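Local coordinates for protein endonuclease V (Bacillus subtilis, PDB 3GA2) that probably repairs deaminated DNA, cutting the strand at the second phosphodiester bond 3' to a deoxyinosine and leaving the lesion in place, with magnesium as cofactor, at residues 43-48 with 58-63; 76-81 with 99-104; 141-146 with 214-219. The protein carries 1 engineered substitution. One frame throughout, in Å; residues are numbered along the deposited sequence.

Contact 1 of 3, residues 43-48 with 58-63; sequences AGVDLA and GVCCII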
loop_
_atom_site.group_PDB
_atom_site.type_symbol
_atom_site.label_atom_id
_atom_site.label_comp_id
_atom_site.label_asym_id
_atom_site.label_seq_id
_atom_site.Cartn_x
_atom_site.Cartn_y
_atom_site.Cartn_z
ATOM N N ALA A 43 8.491 1.066 6.390
ATOM C CA ALA A 43 8.389 -0.271 5.823
ATOM C C ALA A 43 7.691 -0.221 4.476
ATOM O O ALA A 43 6.928 0.705 4.195
ATOM C CB ALA A 43 7.628 -1.195 6.784
ATOM N N GLY A 44 7.970 -1.220 3.651
ATOM C CA GLY A 44 7.354 -1.304 2.340
ATOM C C GLY A 44 6.617 -2.622 2.259
ATOM O O GLY A 44 7.134 -3.645 2.704
ATOM N N VAL A 45 5.415 -2.605 1.688
ATOM C CA VAL A 45 4.603 -3.807 1.576
ATOM C C VAL A 45 4.194 -4.069 0.133
ATOM O O VAL A 45 3.767 -3.159 -0.584
ATOM C CB VAL A 45 3.299 -3.686 2.403
ATOM C CG1 VAL A 45 2.621 -5.044 2.520
ATOM C CG2 VAL A 45 3.604 -3.119 3.779
ATOM N N ASP A 46 4.335 -5.313 -0.296
ATOM C CA ASP A 46 3.920 -5.675 -1.637
ATOM C C ASP A 46 3.426 -7.114 -1.606
ATOM O O ASP A 46 3.686 -7.849 -0.649
ATOM C CB ASP A 46 5.064 -5.494 -2.640
ATOM C CG ASP A 46 4.561 -5.159 -4.035
ATOM O OD1 ASP A 46 5.299 -4.498 -4.803
ATOM O OD2 ASP A 46 3.422 -5.558 -4.360
ATOM N N LEU A 47 2.711 -7.502 -2.657
ATOM C CA LEU A 47 2.128 -8.834 -2.768
ATOM C C LEU A 47 2.254 -9.313 -4.209
ATOM O O LEU A 47 2.129 -8.518 -5.142
ATOM C CB LEU A 47 0.648 -8.762 -2.391
ATOM C CG LEU A 47 -0.101 -9.949 -1.783
ATOM C CD1 LEU A 47 0.529 -11.264 -2.205
ATOM C CD2 LEU A 47 -0.083 -9.807 -0.282
ATOM N N ALA A 48 2.510 -10.607 -4.386
ATOM C CA ALA A 48 2.636 -11.198 -5.718
ATOM C C ALA A 48 1.807 -12.475 -5.784
ATOM O O ALA A 48 1.731 -13.219 -4.809
ATOM C CB ALA A 48 4.094 -11.501 -6.029
ATOM N N GLY A 58 -0.438 -16.436 -3.094
ATOM C CA GLY A 58 0.090 -15.098 -2.919
ATOM C C GLY A 58 1.172 -15.020 -1.863
ATOM O O GLY A 58 1.137 -15.736 -0.861
ATOM N N VAL A 59 2.147 -14.153 -2.097
ATOM C CA VAL A 59 3.236 -13.963 -1.153
ATOM C C VAL A 59 3.383 -12.482 -0.837
ATOM O O VAL A 59 3.579 -11.659 -1.733
ATOM C CB VAL A 59 4.577 -14.469 -1.716
ATOM C CG1 VAL A 59 5.680 -14.253 -0.693
ATOM C CG2 VAL A 59 4.472 -15.936 -2.066
ATOM N N CYS A 60 3.287 -12.145 0.443
ATOM C CA CYS A 60 3.428 -10.762 0.872
ATOM C C CYS A 60 4.777 -10.571 1.539
ATOM O O CYS A 60 5.144 -11.332 2.433
ATOM C CB CYS A 60 2.331 -10.381 1.870
ATOM S SG CYS A 60 2.649 -8.796 2.716
ATOM N N CYS A 61 5.512 -9.561 1.094
ATOM C CA CYS A 61 6.811 -9.251 1.666
ATOM C C CYS A 61 6.771 -7.871 2.295
ATOM O O CYS A 61 6.181 -6.936 1.750
ATOM C CB CYS A 61 7.910 -9.250 0.601
ATOM S SG CYS A 61 8.361 -10.858 -0.080
ATOM N N ILE A 62 7.403 -7.755 3.452
ATOM C CA ILE A 62 7.497 -6.486 4.147
ATOM C C ILE A 62 8.988 -6.237 4.305
ATOM O O ILE A 62 9.715 -7.074 4.839
ATOM C CB ILE A 62 6.832 -6.533 5.538
ATOM C CG1 ILE A 62 5.317 -6.700 5.388
ATOM C CG2 ILE A 62 7.144 -5.252 6.313
ATOM C CD1 ILE A 62 4.570 -6.795 6.708
ATOM N N ILE A 63 9.441 -5.094 3.806
ATOM C CA ILE A 63 10.842 -4.719 3.895
ATOM C C ILE A 63 10.909 -3.497 4.792
ATOM O O ILE A 63 10.267 -2.492 4.505
ATOM C CB ILE A 63 11.412 -4.327 2.521
ATOM C CG1 ILE A 63 11.110 -5.421 1.500
ATOM C CG2 ILE A 63 12.909 -4.089 2.635
ATOM C CD1 ILE A 63 11.742 -6.762 1.827
#

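Contact 2 of 3, residues 76-81 with 99-104; sequences VHSMGR and IIEAAK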
loop_
_atom_site.group_PDB
_atom_site.type_symbol
_atom_site.label_atom_id
_atom_site.label_comp_id
_atom_site.label_asym_id
_atom_site.label_seq_id
_atom_site.Cartn_x
_atom_site.Cartn_y
_atom_site.Cartn_z
ATOM N N VAL A 76 10.550 -9.860 6.093
ATOM C CA VAL A 76 9.664 -10.959 6.462
ATOM C C VAL A 76 8.716 -11.203 5.313
ATOM O O VAL A 76 8.580 -10.367 4.422
ATOM C CB VAL A 76 8.809 -10.637 7.716
ATOM C CG1 VAL A 76 9.697 -10.482 8.935
ATOM C CG2 VAL A 76 7.985 -9.372 7.476
ATOM N N HIS A 77 8.056 -12.350 5.324
ATOM C CA HIS A 77 7.110 -12.637 4.269
ATOM C C HIS A 77 6.074 -13.628 4.754
ATOM O O HIS A 77 6.275 -14.337 5.740
ATOM C CB HIS A 77 7.826 -13.175 3.026
ATOM C CG HIS A 77 8.367 -14.558 3.189
ATOM N ND1 HIS A 77 7.574 -15.682 3.099
ATOM C CD2 HIS A 77 9.614 -14.999 3.471
ATOM C CE1 HIS A 77 8.310 -16.755 3.320
ATOM N NE2 HIS A 77 9.553 -16.368 3.551
ATOM N N SER A 78 4.955 -13.651 4.050
ATOM C CA SER A 78 3.860 -14.538 4.369
ATOM C C SER A 78 3.500 -15.207 3.049
ATOM O O SER A 78 3.586 -14.580 1.991
ATOM C CB SER A 78 2.680 -13.721 4.902
ATOM O OG SER A 78 1.671 -14.562 5.430
HETATM N N MSE A 79 3.115 -16.478 3.102
HETATM C CA MSE A 79 2.753 -17.206 1.892
HETATM C C MSE A 79 1.607 -18.169 2.173
HETATM O O MSE A 79 1.554 -18.783 3.237
HETATM C CB MSE A 79 3.975 -17.962 1.357
HETATM C CG MSE A 79 3.792 -18.603 -0.015
HETATM SE SE MSE A 79 3.026 -20.387 0.036
HETATM C CE MSE A 79 4.651 -21.373 0.394
ATOM N N GLY A 80 0.687 -18.279 1.218
ATOM C CA GLY A 80 -0.456 -19.165 1.369
ATOM C C GLY A 80 -1.445 -19.049 0.219
ATOM O O GLY A 80 -1.426 -18.068 -0.524
ATOM N N ARG A 81 -2.314 -20.044 0.065
ATOM C CA ARG A 81 -3.303 -20.022 -1.011
ATOM C C ARG A 81 -4.268 -18.862 -0.799
ATOM O O ARG A 81 -4.896 -18.748 0.255
ATOM C CB ARG A 81 -4.084 -21.341 -1.056
ATOM C CG ARG A 81 -5.019 -21.472 -2.255
ATOM C CD ARG A 81 -5.718 -22.820 -2.270
ATOM N NE ARG A 81 -6.653 -22.965 -1.157
ATOM C CZ ARG A 81 -7.791 -22.286 -1.045
ATOM N NH1 ARG A 81 -8.138 -21.412 -1.981
ATOM N NH2 ARG A 81 -8.578 -22.478 0.004
ATOM N N ILE A 99 -1.109 -10.012 4.692
ATOM C CA ILE A 99 -0.440 -8.801 5.160
ATOM C C ILE A 99 -0.294 -8.822 6.676
ATOM O O ILE A 99 0.777 -8.531 7.218
ATOM C CB ILE A 99 -1.219 -7.536 4.749
ATOM C CG1 ILE A 99 -1.334 -7.488 3.222
ATOM C CG2 ILE A 99 -0.506 -6.285 5.281
ATOM C CD1 ILE A 99 -2.177 -6.332 2.687
ATOM N N ILE A 100 -1.374 -9.183 7.355
ATOM C CA ILE A 100 -1.377 -9.247 8.806
ATOM C C ILE A 100 -0.402 -10.310 9.291
ATOM O O ILE A 100 0.344 -10.088 10.240
ATOM C CB ILE A 100 -2.781 -9.578 9.336
ATOM C CG1 ILE A 100 -3.794 -8.593 8.758
ATOM C CG2 ILE A 100 -2.787 -9.528 10.857
ATOM C CD1 ILE A 100 -3.429 -7.146 8.986
ATOM N N GLU A 101 -0.418 -11.465 8.634
ATOM C CA GLU A 101 0.474 -12.561 8.998
ATOM C C GLU A 101 1.932 -12.129 8.958
ATOM O O GLU A 101 2.701 -12.418 9.878
ATOM C CB GLU A 101 0.281 -13.744 8.049
ATOM C CG GLU A 101 -0.486 -14.899 8.660
ATOM C CD GLU A 101 0.108 -15.335 9.983
ATOM O OE1 GLU A 101 1.331 -15.599 10.031
ATOM O OE2 GLU A 101 -0.647 -15.413 10.975
ATOM N N ALA A 102 2.302 -11.447 7.879
ATOM C CA ALA A 102 3.666 -10.969 7.696
ATOM C C ALA A 102 4.010 -9.938 8.764
ATOM O O ALA A 102 5.054 -10.025 9.406
ATOM C CB ALA A 102 3.822 -10.359 6.297
ATOM N N ALA A 103 3.115 -8.975 8.962
ATOM C CA ALA A 103 3.330 -7.929 9.957
ATOM C C ALA A 103 3.555 -8.525 11.349
ATOM O O ALA A 103 4.339 -7.995 12.142
ATOM C CB ALA A 103 2.138 -6.977 9.980
ATOM N N LYS A 104 2.867 -9.626 11.638
ATOM C CA LYS A 104 2.995 -10.295 12.931
ATOM C C LYS A 104 4.376 -10.914 13.128
ATOM O O LYS A 104 4.801 -11.177 14.256
ATOM C CB LYS A 104 1.894 -11.355 13.077
ATOM C CG LYS A 104 0.505 -10.725 13.095
ATOM C CD LYS A 104 -0.612 -11.714 12.826
ATOM C CE LYS A 104 -0.970 -12.524 14.046
ATOM N NZ LYS A 104 -2.122 -13.415 13.729
#

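Contact 3 of 3, residues 141-146 with 214-219; sequences IGIAKT and RLPIPV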
loop_
_atom_site.group_PDB
_atom_site.type_symbol
_atom_site.label_atom_id
_atom_site.label_comp_id
_atom_site.label_asym_id
_atom_site.label_seq_id
_atom_site.Cartn_x
_atom_site.Cartn_y
_atom_site.Cartn_z
ATOM N N ILE A 141 0.753 4.709 3.718
ATOM C CA ILE A 141 0.759 5.508 2.500
ATOM C C ILE A 141 0.507 4.605 1.306
ATOM O O ILE A 141 0.999 3.476 1.253
ATOM C CB ILE A 141 2.122 6.220 2.298
ATOM C CG1 ILE A 141 2.378 7.203 3.446
ATOM C CG2 ILE A 141 2.133 6.964 0.953
ATOM C CD1 ILE A 141 3.809 7.757 3.475
ATOM N N GLY A 142 -0.269 5.103 0.352
ATOM C CA GLY A 142 -0.567 4.334 -0.838
ATOM C C GLY A 142 0.274 4.790 -2.014
ATOM O O GLY A 142 0.323 5.977 -2.330
ATOM N N ILE A 143 0.948 3.841 -2.655
ATOM C CA ILE A 143 1.792 4.115 -3.819
ATOM C C ILE A 143 1.304 3.179 -4.942
ATOM O O ILE A 143 1.689 2.008 -4.987
ATOM C CB ILE A 143 3.280 3.793 -3.531
ATOM C CG1 ILE A 143 3.800 4.630 -2.357
ATOM C CG2 ILE A 143 4.112 4.053 -4.782
ATOM C CD1 ILE A 143 3.874 6.133 -2.639
ATOM N N ALA A 144 0.462 3.691 -5.835
ATOM C CA ALA A 144 -0.074 2.880 -6.934
ATOM C C ALA A 144 0.663 3.090 -8.270
ATOM O O ALA A 144 0.984 4.219 -8.637
ATOM C CB ALA A 144 -1.572 3.172 -7.106
ATOM N N LYS A 145 0.904 2.000 -9.000
ATOM C CA LYS A 145 1.600 2.055 -10.290
ATOM C C LYS A 145 0.639 2.366 -11.429
ATOM O O LYS A 145 1.060 2.762 -12.514
ATOM C CB LYS A 145 2.282 0.720 -10.593
ATOM C CG LYS A 145 3.315 0.265 -9.583
ATOM C CD LYS A 145 3.717 -1.182 -9.859
ATOM C CE LYS A 145 4.646 -1.716 -8.790
ATOM N NZ LYS A 145 5.009 -3.135 -9.037
ATOM N N THR A 146 -0.650 2.160 -11.192
ATOM C CA THR A 146 -1.652 2.417 -12.219
ATOM C C THR A 146 -2.755 3.297 -11.662
ATOM O O THR A 146 -3.067 3.250 -10.468
ATOM C CB THR A 146 -2.283 1.113 -12.735
ATOM O OG1 THR A 146 -3.006 0.478 -11.674
ATOM C CG2 THR A 146 -1.206 0.165 -13.249
ATOM N N ARG A 214 10.668 4.492 -10.082
ATOM C CA ARG A 214 9.621 5.448 -9.745
ATOM C C ARG A 214 8.960 5.070 -8.422
ATOM O O ARG A 214 8.102 5.794 -7.922
ATOM C CB ARG A 214 8.570 5.497 -10.851
ATOM C CG ARG A 214 7.949 4.158 -11.174
ATOM C CD ARG A 214 6.861 4.312 -12.222
ATOM N NE ARG A 214 6.241 3.029 -12.539
ATOM C CZ ARG A 214 4.947 2.867 -12.778
ATOM N NH1 ARG A 214 4.122 3.909 -12.737
ATOM N NH2 ARG A 214 4.478 1.663 -13.055
ATOM N N LEU A 215 9.360 3.936 -7.861
ATOM C CA LEU A 215 8.802 3.493 -6.595
ATOM C C LEU A 215 9.749 3.824 -5.458
ATOM O O LEU A 215 10.958 3.643 -5.577
ATOM C CB LEU A 215 8.571 1.981 -6.597
ATOM C CG LEU A 215 7.674 1.409 -7.689
ATOM C CD1 LEU A 215 7.606 -0.096 -7.505
ATOM C CD2 LEU A 215 6.280 2.022 -7.621
ATOM N N PRO A 216 9.212 4.316 -4.333
ATOM C CA PRO A 216 10.092 4.640 -3.204
ATOM C C PRO A 216 10.896 3.417 -2.775
ATOM O O PRO A 216 10.415 2.290 -2.870
ATOM C CB PRO A 216 9.120 5.145 -2.132
ATOM C CG PRO A 216 7.800 4.530 -2.518
ATOM C CD PRO A 216 7.802 4.600 -4.020
ATOM N N ILE A 217 12.122 3.646 -2.310
ATOM C CA ILE A 217 13.019 2.564 -1.903
ATOM C C ILE A 217 12.364 1.364 -1.218
ATOM O O ILE A 217 12.510 0.240 -1.680
ATOM C CB ILE A 217 14.160 3.093 -1.003
ATOM C CG1 ILE A 217 15.014 4.092 -1.787
ATOM C CG2 ILE A 217 15.041 1.948 -0.541
ATOM C CD1 ILE A 217 16.011 4.844 -0.926
ATOM N N PRO A 218 11.637 1.584 -0.109
ATOM C CA PRO A 218 10.983 0.478 0.604
ATOM C C PRO A 218 10.066 -0.371 -0.279
ATOM O O PRO A 218 10.109 -1.600 -0.227
ATOM C CB PRO A 218 10.200 1.191 1.703
ATOM C CG PRO A 218 11.018 2.402 1.965
ATOM C CD PRO A 218 11.376 2.862 0.573
ATOM N N VAL A 219 9.237 0.291 -1.082
ATOM C CA VAL A 219 8.301 -0.403 -1.960
ATOM C C VAL A 219 9.011 -1.115 -3.105
ATOM O O VAL A 219 8.625 -2.217 -3.484
ATOM C CB VAL A 219 7.248 0.575 -2.531
ATOM C CG1 VAL A 219 6.221 -0.182 -3.358
ATOM C CG2 VAL A 219 6.555 1.311 -1.392
#

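Contact 1 of 3, residues 43-48 with 58-63
Val-45 and Cys-60 meet diagonally across two antiparallel strands, the CG1 methyl of Val-45 lying 3.8 Å from the SG of Cys-60. The valine turns CG1 anti to its own backbone N (chi1 -168°), which brings this branch alongside the sulfur, and Cys-60 SG takes the same anti arrangement (chi1 168°). Ile-62, the direct non-hydrogen-bonded partner of Val-45, adds its CG1 a little farther off, and its CG2 reaches the CB of Ala-43 at 4.1 Å. Leu-47 completes this apolar face: its two methyls lie side by side on the neighbouring strand, CD1 over the backbone of Val-59 and CD2 against Cys-60. CD2 lies only 3.3 Å from Cys-60 CB, and since chi2 is strained as well, the exact rotation of this isobutyl group is doubtful. Apolar side chains suit this face because helix 96-105 covers it, Leu-98 and Ala-102 packing on Cys-60 and Ala-102 and Ala-103 on Ile-62.

The strands are laced by six backbone hydrogen bonds, paired at Gly-44 with Ile-63, Asp-46 with Cys-61 and Ala-48 with Val-59; the shortest, from Gly-44 N to Ile-63 O, measures 2.8 Å. On the opposite face, which helix 217-235 covers at Val-59 and Cys-61, Asp-46 leads its carboxylate away from the neighbouring strand. Its OD2 accepts the N-H of Leu-47 at 2.7 Å on the anti side, a bond that restrains the carboxylate, while OD1 lies near Asp-116 and Asp-223. Asp-46 and Asp-116 are predicted to bind magnesium. The arrangement is the first beta hairpin of an RNase H-like sheet, whose leading strand carries an acidic residue into the predicted magnesium site.

Contact 2 of 3, residues 76-81 with 99-104
Ser-78 N donates a probable hydrogen bond to Cys-60 O in the neighbouring strand, and this sheet pairing holds the serine where its side chain faces Glu-101 and Ala-102 of helix 96-105. The CB of Ser-78 rests 3.8 Å from the CB of Ala-102, methylene against methyl, and equally near the backbone N of Ala-102. Its hydroxyl stands anti to the backbone N (chi1 -170°), which carries OG away from the alanine and against the flank of Glu-101, 3.1 Å from the CB of that residue. This is a tight van der Waals approach to an aliphatic carbon, not a polar bond. The glutamate chain then bends at chi2, and its OE2 forms a long salt bridge with Lys-104 NZ, one turn of helix onward.

Val-76 supplies the other end of the patch. With CG1 anti to the carbonyl carbon (chi1 -65°), CG2 of Val-76 falls between the backbone N and the carbonyl carbon and points at Ala-102 O, 3.6 Å away, with the Ala-102 methyl rather farther off. The residue types fit the spacing: the axes of the two segments come within 6.7 Å at an angle of 143°, and Ser-78 and Ala-102 are small enough for their CA atoms to lie 4.9 Å apart. Ala-102 also touches Ile-62 of the next strand, so the same methyl spans two strands. His-77, pointing to the other face, touches Leu-229 and Tyr-233 of helix 217-235, while its carbonyl oxygen accepts a hydrogen bond from Lys-105. A helix lying over the edge strand it follows, before the chain returns to the sheet at the parallel strand 113-116, is the beta-alpha-beta crossover of the RNase H-like fold.

Contact 3 of 3, residues 141-146 with 214-219
Lys-145 and Arg-214 cross at about a right angle beside the predicted magnesium site of this RNase H-like fold, where the turn after strand 140-144 meets the loop leading into helix 217-235. The arginine sets CG between its backbone N and carbonyl carbon (chi1 56°) and then runs extended to NE, which carries the guanidinium across to the lysine. NH1 donates to Lys-145 O at 3.3 Å, in the carbonyl plane and on a lone pair, with an N-H...O angle of 152°. NH2 meets the root of the lysine chain, 3.4 Å from Lys-145 CB, and Lys-145 CG lies over one face of the flat group. An alanine here would take away the donor to Lys-145 O and the flat group against Lys-145 CG, and the turn would probably be freer to shift.

Lys-145 itself is extended beyond CG, a long reach that takes NZ into salt bridges with Asp-116, a predicted magnesium ligand, and with Asp-223. Its aliphatic length suits the crossing with Leu-215, whose CD1 touches Lys-145 CE at 3.6 Å while CD2 leans toward Ile-143.

Deeper in, Ile-143 and Pro-216 reach toward each other tip to tip. The isoleucine CG2, anti to the backbone N, presses on Pro-216 CD at 3.8 Å. Pro-216 stands at the N-cap; lacking an N-H it gives up no helical bond there, and its ring offers an apolar surface to Ile-143. One turn on, Val-219 closes the patch, its CG2 methyl 4.4 Å from Ile-143 CG1.

From the N terminus, contact 1 closes first: only nine residues, mostly strand, separate its two segments, which pair as a hairpin. Contact 2 follows, closing a 17-residue loop between edge strand 72-81 and helix 96-105. Contact 3 closes last and spans the longest loop, 67 residues, bringing strand 140-144 to the start of helix 217-235. The three are in series, so none nests in or crosses another. All reach one mixed sheet. Contact 1 touches both others, contact 2 through the pairing of strands 55-66 and 72-81 and contact 3 through Pro-218 packing on Gly-44, whereas contacts 2 and 3 have centres about 19 Å apart.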